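Receptor-like protein kinase ANXUR1 (Arabidopsis thaliana, PDB 6FIG) is a plant receptor-like kinase involved in reproduction, whose malectin-like ectodomain probably receives an extracellular signal for a cytoplasmic serine/threonine kinase. Local coordinates at residues E12-A15 with K21-P24; K27-G32 with T54-T59; V123-L128 with M188-V193; P162-T167 with V242-A247; Y212-Y217 with T252-G257. All blocks are in the same frame, centred on the assembly; numbering follows the deposited sequence. Where two conformers were deposited one is given.

How the contacts relate
From the N terminus, contact 1 (12-15 with 21-24) closes a five-residue hairpin loop, and contact 2 (27-32 with 54-59) follows at once, bringing strand 29-31 over strand 54-58, whose Thr54 binds the first calcium. Contact 3 (123-128 with 188-193) closes a 59-residue loop near the centre of the molecule, joining strand 122-128 to strand 185-192. Contact 4 (162-167 with 242-247) crosses it, since 162-167 lies within that loop, and the two touch at Ser127 and Phe165. Contact 5 (212-217 with 252-257) comes after contact 3, crosses contact 4, and shares the second calcium with contact 3. The run Thr54-Ala55-Arg56 recurs as Thr252-Ala253-Arg254, consistent with two tandem malectin-like halves.

Contact 1 of 5, residues E12-A15 with K21-P24; sequences EASA and KWEP. With EDO (1,2-ethanediol), chain J.
Ser14 and Trp22 supply both hydrogen bonds between these two short segments, and the pairing is close enough to set their carbonyl oxygens, Ser14 O and Trp22 O, only 3.1 Å apart. Two acceptors that near each other are not bonded; they lie side by side because each accepts from the opposite backbone. Trp22 N gives to Ser14 O at 2.7 Å, and Ser14 N gives to Trp22 O at 3.0 Å in a nearly straight bond (172°). The same Trp22 O also receives a CA-H...O contact from Ala13 CA at 3.5 Å.

On the Ser14 and Trp22 face, Ser14 OG sits between its own backbone N and carbonyl carbon (chi1 59°), which brings it to 3.5 Å from Trp22 CB. The indole lies with its edge, near its plane, towards Ser14 O and Ala15 CA. It is held by a hydrogen bond from NE1 to Asp16 OD2, an edge-to-face meeting with Tyr79, and packing on Ser7 and Pro51, two residues of the calcium site. Towards the hairpin's open end the pairing gives way to packing, Pro24 CG lying 3.7 Å from Glu12 N. A 1,2-ethanediol, probably from the crystallisation liquor, gives a 2.7 Å hydrogen bond from O2 to Glu23 OE2.

Antiparallel pairing closed by a short connection makes this a beta hairpin, here on the surface of the malectin-like fold, next to its first calcium site.

Contact 2 of 5, residues K27-G32 with T54-T59; sequences KFLKTG and TARIFT. With CA (calcium ion), chain I.
Leu29 bridges to Arg56 and Phe58 between two layers of the malectin-like beta sandwich: strand 29-31 is an outer strand of a five-stranded antiparallel sheet, while strand 54-58 pairs with strands 35-38 and 151-161 of the other layer. The backbones stay well apart, Leu29 CA and Arg56 CA being 10.3 Å from each other, so side chains make the whole contact.

With CG opposite the backbone N (chi1 -168°), Leu29 reaches over to the other strand, meeting Arg56 at a slant, and divides its methyls between the two partners. CD2 comes over one face of the Arg56 guanidinium, 3.4 Å above its plane and displaced towards the rim, and also rests 3.6 Å from Arg56 CD. CD1 approaches Phe58 CE1 at 4.0 Å, where the two side chains run antiparallel alongside each other.

Arg56 leaves its strand extended and then bends at chi3 (-68°); with the further turn at chi4 the flat end lies broadside to the methyl. Its polar rim is engaged elsewhere: NE forms a salt bridge with Asp25 OD2 and NH1 a hydrogen bond with Ser34 OG, which holds the group's rotation and probably offsets its buried charge. Tyr64 of strand 62-67 packs against all three contacting side chains, and the Phe58 ring also meets that of Phe140.

Two residues before Arg56 on the same strand, Thr54 chelates the first calcium ion, its backbone O and its OG1 each 2.4 Å from the metal.

Contact 3 of 5, residues V123-L128 with M188-V193; sequences VKEYSL and MFRLNV. With CA (calcium ion), chain H.
Glu125 and Arg190 reach each other because both leave their strands with CG opposite the backbone N. The glutamate then runs on extended (chi2 -177°), whereas the arginine chain turns at chi3 (-69°) and presents the end of its guanidinium to the carboxylate. The side chains cross at about a right angle, with their flat groups turned 48° apart. Both terminal nitrogens converge on one oxygen, giving two hydrogen bonds within the salt bridge: Arg190 NH1 lies 2.8 Å from Glu125 OE1 and Arg190 NH2 3.1 Å from the same atom, the bond from NH2 being the more bent. OE1 sits in the guanidinium plane; NH1 meets it on the syn side but tilted out of the carboxylate plane, NH2 nearly in line with its C-O bond.

The salt bridge is buried and belongs to a longer chain of alternating charges. Glu125 OE1 also has a hydrogen bond with Ser187 OG, OE2 turns to a salt bridge with Arg77 NE, and Arg190 NE forms another with Glu368 OE2. Glu125 and Arg190 thus each have two opposite charges beside them, which would probably favour their ionised forms.

Further along the arginine's strand the chain enters the second calcium site, where Asn192 OD1 binds the metal at 2.3 Å and Val193 O at 2.5 Å; Ile249, Thr252 and Asn365 complete the coordination.

The contact lies at the middle of the molecule. Strand 122-128 runs antiparallel to both strand 73-80 and strand 185-192, and the latter pairs in turn with strand 363-372 and, in parallel, with strand 212-213.

Contact 4 of 5, residues P162-T167 with V242-A247; sequences PELFDT and VSIAPA
Leu164 packs its forked end against Ser243 and Ile244 in the buried half of this contact. One branch, CD2, meets Ile244 CD1 at 3.8 Å. The other, CD1, lies 3.6 Å from the backbone O of Ser243. Leu164 CG stands beside its own backbone N (chi1 -66°), which brings the two methyls up to Ser243 and Ile244.

Both segments are loops. The first leaves strand 151-161 through an inverse gamma turn centred on Glu163 and leads to strand 167-170; the second runs from helical backbone angles at 242-244 towards helix 247-250. With no hydrogen bond between the segments, arginines serve the buried carbonyls: Leu164 O takes one from Arg283 NH2, and Ser243 O one from Arg209 NH2.

Looser is the end at Pro162, which is partly exposed. Its CG only approaches the serine: in the conformer given, Pro162 CG stands 3.9 Å from Ser243 OG, and that hydroxyl has its hydrogen bond with Asp134 of the second subunit, against which Val242 also packs.

Contact 5 of 5, residues Y212-Y217 with T252-G257; sequences YNDAPY and TARSQG. With CA (calcium ion), chain H.
Asp214 and Arg254 form a salt bridge beside the second calcium site of the malectin-like ectodomain, where Thr252, two residues before the arginine, binds the metal through its backbone O and its OG1, each at 2.4 Å.

Arg254 grips the carboxylate side-on, one nitrogen to each oxygen. Its NE reaches Asp214 OD2 at 2.8 Å through the syn lone pair, and its NH2 reaches Asp214 OD1 at 2.9 Å in a fairly straight bond (165°). Because the two flat groups are turned 40° against each other, the fit is not fully coplanar, and NH2 meets OD1 from above the carboxylate plane. The aspartate points its CG between its own backbone N and carbonyl carbon (chi1 70°), facing the oxygens towards the arginine. Both oxygens have second donors: Gly194 N for OD1 and Trp270 NE1 for OD2. Arg254 NH1 gives a hydrogen bond to Leu223 O, so the buried pair is fixed from several directions.

Just before the aspartate, Asn213 OD1 accepts from Ala215 N at 3.0 Å, an Asx turn leading into the 3-10 segment 215-217, while Asn213 ND2 is bonded to Gly195 O.

Strand 252-255 runs between strands 225-228 and 363-372, antiparallel to both. Arg254 projects from it onto Leu268 and Trp270 of strand 268-273, and across the contact the short, weakly bonded strand 212-213 lies parallel to strand 185-192.

Contact 1 of 5, residues E12-A15 with K21-P24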
# COMPACT_ATOMS: atom_id res chain seq x y z
N GLU A 12 0.23 20.29 -7.47
CA GLU A 12 -0.74 19.30 -7.93
C GLU A 12 -0.22 17.93 -7.54
O GLU A 12 0.99 17.73 -7.45
CB GLU A 12 -0.89 19.33 -9.46
CG GLU A 12 -0.88 20.71 -10.08
CD GLU A 12 -0.75 20.66 -11.59
OE1 GLU A 12 -1.41 19.80 -12.23
OE2 GLU A 12 0.02 21.46 -12.14
N ALA A 13 -1.14 16.98 -7.37
CA ALA A 13 -0.76 15.58 -7.13
C ALA A 13 0.01 15.07 -8.34
O ALA A 13 -0.26 15.49 -9.48
CB ALA A 13 -2.00 14.73 -6.90
N SER A 14 0.99 14.21 -8.10
CA SER A 14 1.83 13.66 -9.15
C SER A 14 2.12 12.19 -8.85
O SER A 14 1.87 11.73 -7.74
CB SER A 14 3.13 14.46 -9.27
OG SER A 14 3.87 14.47 -8.06
N ALA A 15 2.62 11.47 -9.85
CA ALA A 15 3.00 10.06 -9.69
C ALA A 15 4.26 9.81 -10.48
O ALA A 15 4.43 10.38 -11.55
CB ALA A 15 1.89 9.14 -10.17
N LYS A 21 2.42 7.49 -5.59
CA LYS A 21 1.65 8.73 -5.60
C LYS A 21 2.34 9.75 -4.71
O LYS A 21 2.77 9.43 -3.60
CB LYS A 21 0.21 8.52 -5.13
CG LYS A 21 -0.64 7.76 -6.13
CD LYS A 21 -2.07 7.58 -5.63
CE LYS A 21 -2.68 6.28 -6.11
NZ LYS A 21 -2.00 5.08 -5.56
N TRP A 22 2.46 10.97 -5.22
CA TRP A 22 3.07 12.07 -4.47
C TRP A 22 2.08 13.24 -4.39
O TRP A 22 1.21 13.39 -5.25
CB TRP A 22 4.33 12.57 -5.17
CG TRP A 22 5.45 11.59 -5.26
CD1 TRP A 22 5.57 10.56 -6.12
CD2 TRP A 22 6.64 11.58 -4.46
NE1 TRP A 22 6.76 9.90 -5.93
CE2 TRP A 22 7.44 10.51 -4.91
CE3 TRP A 22 7.11 12.37 -3.41
CZ2 TRP A 22 8.68 10.20 -4.35
CZ3 TRP A 22 8.35 12.06 -2.85
CH2 TRP A 22 9.11 10.98 -3.31
N GLU A 23 2.22 14.04 -3.34
CA GLU A 23 1.40 15.22 -3.13
C GLU A 23 2.25 16.43 -2.78
O GLU A 23 3.41 16.28 -2.41
CB GLU A 23 0.36 14.97 -2.02
CG GLU A 23 0.93 14.84 -0.61
CD GLU A 23 -0.16 14.63 0.42
OE1 GLU A 23 -1.02 15.51 0.57
OE2 GLU A 23 -0.16 13.59 1.08
N PRO A 24 1.69 17.65 -2.91
CA PRO A 24 2.43 18.83 -2.50
C PRO A 24 2.82 18.82 -1.02
O PRO A 24 2.09 18.27 -0.18
CB PRO A 24 1.46 19.97 -2.77
CG PRO A 24 0.59 19.47 -3.87
CD PRO A 24 0.40 18.02 -3.53
C1 EDO J . 0.06 10.54 -1.40
O1 EDO J . 1.02 11.21 -2.23
C2 EDO J . 0.76 10.28 -0.08
O2 EDO J . 1.33 11.48 0.44

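Contact 2 of 5, residues K27-G32 with T54-T59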
# COMPACT_ATOMS: atom_id res chain seq x y z
N LYS A 27 1.02 21.91 2.95
CA LYS A 27 0.31 21.78 4.23
C LYS A 27 1.21 21.46 5.42
O LYS A 27 0.83 21.73 6.56
CB LYS A 27 -0.77 20.69 4.13
CG LYS A 27 -1.96 21.03 3.26
CD LYS A 27 -3.05 19.97 3.35
CE LYS A 27 -2.55 18.57 3.02
NZ LYS A 27 -3.69 17.63 2.84
N PHE A 28 2.37 20.85 5.17
CA PHE A 28 3.23 20.41 6.24
C PHE A 28 4.35 21.37 6.58
O PHE A 28 5.03 21.15 7.56
CB PHE A 28 3.78 19.03 5.90
CG PHE A 28 2.70 18.04 5.65
CD1 PHE A 28 2.01 17.48 6.72
CD2 PHE A 28 2.30 17.73 4.36
CE1 PHE A 28 0.98 16.59 6.49
CE2 PHE A 28 1.26 16.84 4.13
CZ PHE A 28 0.59 16.28 5.20
N LEU A 29 4.53 22.44 5.79
CA LEU A 29 5.56 23.41 6.08
C LEU A 29 5.04 24.31 7.20
O LEU A 29 3.96 24.89 7.06
CB LEU A 29 5.89 24.18 4.80
CG LEU A 29 7.14 25.07 4.79
CD1 LEU A 29 8.41 24.30 5.08
CD2 LEU A 29 7.23 25.78 3.44
N LYS A 30 5.77 24.39 8.32
CA LYS A 30 5.29 25.03 9.57
C LYS A 30 5.92 26.41 9.87
O LYS A 30 5.20 27.35 10.26
CB LYS A 30 5.50 24.08 10.76
CG LYS A 30 4.89 24.53 12.08
CD LYS A 30 3.38 24.32 12.14
CE LYS A 30 2.73 25.04 13.32
NZ LYS A 30 3.26 24.54 14.62
N THR A 31 7.23 26.53 9.72
CA THR A 31 7.96 27.77 10.04
C THR A 31 8.90 28.10 8.90
O THR A 31 9.42 27.19 8.25
CB THR A 31 8.82 27.67 11.33
OG1 THR A 31 9.88 26.72 11.15
CG2 THR A 31 7.99 27.26 12.53
N GLY A 32 9.16 29.39 8.71
CA GLY A 32 10.08 29.87 7.69
C GLY A 32 9.38 30.32 6.43
O GLY A 32 8.15 30.24 6.30
N THR A 54 11.21 19.37 -9.24
CA THR A 54 10.66 20.47 -8.47
C THR A 54 11.30 20.46 -7.10
O THR A 54 11.53 19.40 -6.54
CB THR A 54 9.15 20.31 -8.33
OG1 THR A 54 8.86 18.94 -7.96
CG2 THR A 54 8.48 20.65 -9.64
N ALA A 55 11.55 21.65 -6.56
CA ALA A 55 12.17 21.76 -5.25
C ALA A 55 11.53 22.88 -4.48
O ALA A 55 10.86 23.74 -5.04
CB ALA A 55 13.67 22.00 -5.39
N ARG A 56 11.73 22.84 -3.17
CA ARG A 56 11.53 23.99 -2.33
C ARG A 56 12.92 24.48 -1.94
O ARG A 56 13.78 23.67 -1.61
CB ARG A 56 10.72 23.61 -1.10
CG ARG A 56 10.33 24.80 -0.26
CD ARG A 56 9.29 24.47 0.78
NE ARG A 56 8.00 24.14 0.18
CZ ARG A 56 7.12 25.00 -0.31
NH1 ARG A 56 7.34 26.32 -0.32
NH2 ARG A 56 5.98 24.52 -0.81
N ILE A 57 13.12 25.79 -1.94
CA ILE A 57 14.41 26.41 -1.66
C ILE A 57 14.28 27.23 -0.37
O ILE A 57 13.35 28.03 -0.24
CB ILE A 57 14.84 27.36 -2.80
CG1 ILE A 57 14.70 26.69 -4.19
CG2 ILE A 57 16.28 27.83 -2.60
CD1 ILE A 57 15.55 25.46 -4.40
N PHE A 58 15.21 27.01 0.57
CA PHE A 58 15.25 27.70 1.86
C PHE A 58 16.50 28.55 1.95
O PHE A 58 17.61 28.02 1.86
CB PHE A 58 15.25 26.70 3.03
CG PHE A 58 14.13 25.70 2.99
CD1 PHE A 58 12.82 26.13 3.13
CD2 PHE A 58 14.39 24.34 2.84
CE1 PHE A 58 11.78 25.22 3.13
CE2 PHE A 58 13.34 23.43 2.83
CZ PHE A 58 12.04 23.87 2.97
N THR A 59 16.35 29.86 2.15
CA THR A 59 17.51 30.74 2.36
C THR A 59 17.70 31.13 3.83
O THR A 59 18.59 31.92 4.15
CB THR A 59 17.44 31.98 1.47
OG1 THR A 59 16.26 32.71 1.79
CG2 THR A 59 17.41 31.56 0.02
CA CA I . 9.67 18.01 -5.90

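Contact 3 of 5, residues V123-L128 with M188-V193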
# COMPACT_ATOMS: atom_id res chain seq x y z
N VAL A 123 18.93 9.73 -2.81
CA VAL A 123 17.87 9.46 -1.85
C VAL A 123 18.56 9.04 -0.55
O VAL A 123 19.25 8.00 -0.50
CB VAL A 123 16.90 8.35 -2.30
CG1 VAL A 123 15.75 8.23 -1.32
CG2 VAL A 123 16.41 8.60 -3.73
N LYS A 124 18.43 9.85 0.48
CA LYS A 124 18.94 9.55 1.80
C LYS A 124 17.80 8.89 2.55
O LYS A 124 16.69 9.41 2.56
CB LYS A 124 19.38 10.81 2.54
CG LYS A 124 20.47 11.63 1.87
CD LYS A 124 21.83 10.98 1.95
CE LYS A 124 22.88 11.99 1.50
NZ LYS A 124 24.26 11.52 1.63
N GLU A 125 18.03 7.73 3.18
CA GLU A 125 17.00 7.03 3.88
C GLU A 125 17.45 6.73 5.29
O GLU A 125 18.59 6.23 5.49
CB GLU A 125 16.66 5.71 3.18
CG GLU A 125 15.58 4.90 3.87
CD GLU A 125 15.31 3.58 3.19
OE1 GLU A 125 15.93 2.61 3.62
OE2 GLU A 125 14.47 3.50 2.27
N TYR A 126 16.57 6.98 6.24
CA TYR A 126 16.82 6.81 7.66
C TYR A 126 15.71 6.00 8.28
O TYR A 126 14.57 6.06 7.83
CB TYR A 126 16.94 8.17 8.35
CG TYR A 126 17.93 9.05 7.69
CD1 TYR A 126 19.30 8.99 8.02
CD2 TYR A 126 17.55 9.95 6.70
CE1 TYR A 126 20.23 9.78 7.38
CE2 TYR A 126 18.47 10.74 6.06
CZ TYR A 126 19.81 10.66 6.39
OH TYR A 126 20.74 11.42 5.74
N SER A 127 16.03 5.26 9.34
CA SER A 127 15.04 4.60 10.16
C SER A 127 15.14 5.19 11.55
O SER A 127 16.15 5.02 12.25
CB SER A 127 15.22 3.08 10.21
OG SER A 127 14.24 2.51 11.06
N LEU A 128 14.09 5.91 11.93
CA LEU A 128 14.06 6.70 13.15
C LEU A 128 13.36 5.94 14.26
O LEU A 128 12.19 5.54 14.10
CB LEU A 128 13.35 8.02 12.90
CG LEU A 128 13.97 8.88 11.78
CD1 LEU A 128 13.15 10.15 11.60
CD2 LEU A 128 15.43 9.20 12.07
N MET A 188 22.56 2.57 4.21
CA MET A 188 23.68 2.91 3.35
C MET A 188 23.61 2.19 2.02
O MET A 188 23.89 2.78 0.99
CB MET A 188 25.02 2.59 4.05
CG MET A 188 25.16 3.16 5.44
SD MET A 188 25.12 4.98 5.48
CE MET A 188 26.65 5.41 4.68
N PHE A 189 23.33 0.89 2.07
CA PHE A 189 23.24 0.04 0.87
C PHE A 189 22.19 -1.02 1.12
O PHE A 189 22.00 -1.48 2.26
CB PHE A 189 24.58 -0.66 0.57
CG PHE A 189 25.69 0.30 0.30
CD1 PHE A 189 25.84 0.86 -0.95
CD2 PHE A 189 26.52 0.72 1.34
CE1 PHE A 189 26.80 1.80 -1.18
CE2 PHE A 189 27.50 1.65 1.12
CZ PHE A 189 27.65 2.19 -0.14
N ARG A 190 21.51 -1.38 0.04
CA ARG A 190 20.47 -2.39 0.09
C ARG A 190 20.49 -3.13 -1.21
O ARG A 190 20.18 -2.55 -2.26
CB ARG A 190 19.09 -1.76 0.29
CG ARG A 190 17.97 -2.78 0.31
CD ARG A 190 16.65 -2.19 0.75
NE ARG A 190 16.62 -1.82 2.16
CZ ARG A 190 16.51 -0.57 2.65
NH1 ARG A 190 16.55 0.48 1.86
NH2 ARG A 190 16.39 -0.42 3.96
N LEU A 191 20.88 -4.41 -1.16
CA LEU A 191 21.19 -5.18 -2.35
C LEU A 191 20.42 -6.48 -2.47
O LEU A 191 20.28 -7.21 -1.49
CB LEU A 191 22.69 -5.53 -2.42
CG LEU A 191 23.67 -4.39 -2.25
CD1 LEU A 191 25.09 -4.93 -2.30
CD2 LEU A 191 23.47 -3.29 -3.28
N ASN A 192 19.93 -6.73 -3.67
CA ASN A 192 19.49 -8.07 -4.06
C ASN A 192 20.70 -8.77 -4.64
O ASN A 192 21.08 -8.54 -5.79
CB ASN A 192 18.38 -7.99 -5.11
CG ASN A 192 17.83 -9.35 -5.48
OD1 ASN A 192 18.15 -10.34 -4.80
ND2 ASN A 192 17.03 -9.42 -6.54
N VAL A 193 21.31 -9.64 -3.83
CA VAL A 193 22.54 -10.33 -4.22
C VAL A 193 22.20 -11.42 -5.26
O VAL A 193 21.36 -12.30 -5.03
CB VAL A 193 23.30 -10.86 -2.99
CG1 VAL A 193 24.53 -11.65 -3.43
CG2 VAL A 193 23.74 -9.70 -2.11
CA CA H . 19.00 -12.40 -4.17

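Contact 4 of 5, residues P162-T167 with V242-A247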
# COMPACT_ATOMS: atom_id res chain seq x y z
N PRO A 162 7.60 -1.46 10.82
CA PRO A 162 7.78 -2.30 11.99
C PRO A 162 9.19 -2.20 12.59
O PRO A 162 10.13 -1.66 11.99
CB PRO A 162 7.55 -3.74 11.44
CG PRO A 162 6.93 -3.56 10.10
CD PRO A 162 7.43 -2.25 9.58
N GLU A 163 9.31 -2.73 13.80
CA GLU A 163 10.60 -2.80 14.48
C GLU A 163 11.42 -3.95 13.91
O GLU A 163 11.42 -5.06 14.43
CB GLU A 163 10.40 -2.97 15.99
CG GLU A 163 9.75 -1.76 16.62
CD GLU A 163 10.67 -0.55 16.77
OE1 GLU A 163 11.87 -0.59 16.42
OE2 GLU A 163 10.15 0.47 17.27
N LEU A 164 12.12 -3.67 12.82
CA LEU A 164 12.82 -4.71 12.08
C LEU A 164 14.26 -4.88 12.55
O LEU A 164 14.99 -5.69 11.96
CB LEU A 164 12.81 -4.40 10.60
CG LEU A 164 11.39 -4.45 9.99
CD1 LEU A 164 11.50 -4.15 8.51
CD2 LEU A 164 10.71 -5.77 10.25
N PHE A 165 14.66 -4.15 13.60
CA PHE A 165 16.05 -4.15 14.09
C PHE A 165 16.08 -4.64 15.52
O PHE A 165 15.23 -4.31 16.33
CB PHE A 165 16.63 -2.74 14.03
CG PHE A 165 16.58 -2.15 12.64
CD1 PHE A 165 17.44 -2.60 11.66
CD2 PHE A 165 15.61 -1.22 12.31
CE1 PHE A 165 17.39 -2.07 10.36
CE2 PHE A 165 15.54 -0.68 11.03
CZ PHE A 165 16.43 -1.12 10.05
N ASP A 166 17.06 -5.47 15.83
CA ASP A 166 17.27 -5.93 17.19
C ASP A 166 18.79 -5.94 17.41
O ASP A 166 19.46 -4.98 17.01
CB ASP A 166 16.60 -7.29 17.41
CG ASP A 166 16.46 -7.64 18.87
OD1 ASP A 166 15.93 -6.79 19.64
OD2 ASP A 166 16.86 -8.75 19.26
N THR A 167 19.36 -7.01 17.95
CA THR A 167 20.78 -7.02 18.24
C THR A 167 21.58 -7.48 17.03
O THR A 167 21.08 -8.18 16.15
CB THR A 167 21.10 -7.89 19.47
OG1 THR A 167 20.78 -9.25 19.19
CG2 THR A 167 20.34 -7.43 20.67
N VAL A 242 7.46 -11.04 6.95
CA VAL A 242 7.64 -10.81 5.51
C VAL A 242 8.18 -9.42 5.22
O VAL A 242 8.83 -9.23 4.21
CB VAL A 242 6.37 -11.10 4.65
CG1 VAL A 242 5.93 -12.55 4.82
CG2 VAL A 242 5.26 -10.13 4.90
N SER A 243 7.95 -8.46 6.13
CA SER A 243 8.52 -7.12 6.00
C SER A 243 10.04 -7.06 6.01
O SER A 243 10.62 -6.06 5.60
CB SER A 243 8.02 -6.18 7.11
OG SER A 243 6.63 -6.04 7.07
N ILE A 244 10.71 -8.13 6.49
CA ILE A 244 12.16 -8.13 6.51
C ILE A 244 12.72 -7.94 5.10
O ILE A 244 13.61 -7.12 4.89
CB ILE A 244 12.72 -9.41 7.17
CG1 ILE A 244 12.51 -9.35 8.70
CG2 ILE A 244 14.16 -9.65 6.82
CD1 ILE A 244 13.40 -8.35 9.44
N ALA A 245 12.18 -8.67 4.13
CA ALA A 245 12.63 -8.55 2.74
C ALA A 245 11.65 -9.32 1.86
O ALA A 245 11.09 -10.32 2.30
CB ALA A 245 14.02 -9.13 2.57
N PRO A 246 11.45 -8.86 0.62
CA PRO A 246 10.52 -9.53 -0.26
C PRO A 246 11.03 -10.86 -0.78
O PRO A 246 12.24 -11.15 -0.79
CB PRO A 246 10.36 -8.53 -1.42
CG PRO A 246 11.61 -7.77 -1.43
CD PRO A 246 12.04 -7.66 0.01
N ALA A 247 10.08 -11.70 -1.19
CA ALA A 247 10.40 -13.08 -1.57
C ALA A 247 11.45 -13.16 -2.66
O ALA A 247 12.30 -14.06 -2.65
CB ALA A 247 9.16 -13.83 -1.99

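Contact 5 of 5, residues Y212-Y217 with T252-G257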
# COMPACT_ATOMS: atom_id res chain seq x y z
N TYR A 212 18.91 -3.19 -4.89
CA TYR A 212 19.71 -3.04 -6.11
C TYR A 212 20.59 -4.26 -6.36
O TYR A 212 21.09 -4.90 -5.42
CB TYR A 212 20.60 -1.82 -5.98
CG TYR A 212 19.83 -0.52 -5.86
CD1 TYR A 212 19.47 0.18 -6.99
CD2 TYR A 212 19.48 -0.01 -4.61
CE1 TYR A 212 18.77 1.38 -6.88
CE2 TYR A 212 18.78 1.18 -4.49
CZ TYR A 212 18.43 1.87 -5.62
OH TYR A 212 17.74 3.05 -5.49
N ASN A 213 20.83 -4.54 -7.63
CA ASN A 213 21.77 -5.59 -7.98
C ASN A 213 23.15 -5.31 -7.35
O ASN A 213 23.58 -4.16 -7.24
CB ASN A 213 21.88 -5.76 -9.48
CG ASN A 213 22.91 -6.80 -9.86
OD1 ASN A 213 24.02 -6.44 -10.23
ND2 ASN A 213 22.58 -8.09 -9.74
N ASP A 214 23.81 -6.38 -6.89
CA ASP A 214 25.07 -6.26 -6.14
C ASP A 214 26.34 -6.19 -6.98
O ASP A 214 27.40 -5.90 -6.44
CB ASP A 214 25.20 -7.40 -5.14
CG ASP A 214 25.45 -8.73 -5.80
OD1 ASP A 214 24.69 -9.06 -6.74
OD2 ASP A 214 26.41 -9.43 -5.40
N ALA A 215 26.25 -6.47 -8.28
CA ALA A 215 27.44 -6.60 -9.13
C ALA A 215 28.42 -5.42 -9.06
O ALA A 215 29.63 -5.63 -9.04
CB ALA A 215 27.05 -6.87 -10.57
N PRO A 216 27.90 -4.17 -8.98
CA PRO A 216 28.81 -3.03 -8.91
C PRO A 216 29.73 -2.98 -7.68
O PRO A 216 30.76 -2.29 -7.72
CB PRO A 216 27.86 -1.83 -8.90
CG PRO A 216 26.67 -2.33 -9.65
CD PRO A 216 26.51 -3.73 -9.17
N TYR A 217 29.38 -3.74 -6.64
CA TYR A 217 30.11 -3.73 -5.39
C TYR A 217 31.09 -4.89 -5.24
O TYR A 217 31.78 -4.98 -4.23
CB TYR A 217 29.09 -3.73 -4.24
CG TYR A 217 28.21 -2.50 -4.32
CD1 TYR A 217 28.69 -1.28 -3.87
CD2 TYR A 217 26.96 -2.56 -4.91
CE1 TYR A 217 27.90 -0.14 -3.94
CE2 TYR A 217 26.17 -1.41 -5.00
CZ TYR A 217 26.65 -0.21 -4.51
OH TYR A 217 25.87 0.93 -4.60
N THR A 252 17.02 -15.51 -5.46
CA THR A 252 18.27 -15.40 -6.18
C THR A 252 19.43 -15.30 -5.21
O THR A 252 19.29 -14.79 -4.10
CB THR A 252 18.33 -14.19 -7.11
OG1 THR A 252 18.09 -13.01 -6.34
CG2 THR A 252 17.31 -14.32 -8.25
N ALA A 253 20.60 -15.74 -5.66
CA ALA A 253 21.81 -15.66 -4.85
C ALA A 253 23.04 -15.54 -5.73
O ALA A 253 23.03 -15.86 -6.93
CB ALA A 253 21.92 -16.90 -3.95
N ARG A 254 24.12 -15.07 -5.12
CA ARG A 254 25.44 -15.15 -5.72
C ARG A 254 26.18 -16.22 -4.94
O ARG A 254 26.12 -16.25 -3.71
CB ARG A 254 26.19 -13.83 -5.68
CG ARG A 254 27.48 -13.81 -6.49
CD ARG A 254 28.12 -12.44 -6.50
NE ARG A 254 27.23 -11.44 -7.11
CZ ARG A 254 27.03 -11.29 -8.42
NH1 ARG A 254 27.68 -12.04 -9.32
NH2 ARG A 254 26.19 -10.36 -8.87
N SER A 255 26.86 -17.09 -5.66
CA SER A 255 27.68 -18.13 -5.06
C SER A 255 29.05 -18.11 -5.69
O SER A 255 29.28 -17.38 -6.65
CB SER A 255 27.01 -19.49 -5.24
OG SER A 255 27.03 -19.89 -6.60
N GLN A 256 29.97 -18.91 -5.17
CA GLN A 256 31.29 -18.99 -5.78
C GLN A 256 31.27 -19.85 -7.01
O GLN A 256 31.91 -19.51 -7.99
CB GLN A 256 32.34 -19.45 -4.79
CG GLN A 256 32.73 -18.34 -3.85
CD GLN A 256 33.82 -18.77 -2.90
OE1 GLN A 256 33.52 -19.36 -1.87
NE2 GLN A 256 35.07 -18.50 -3.26
N GLY A 257 30.53 -20.95 -6.97
CA GLY A 257 30.25 -21.75 -8.17
C GLY A 257 30.56 -23.23 -8.00
O GLY A 257 30.81 -23.68 -6.88
CA CA H . 19.00 -12.40 -4.17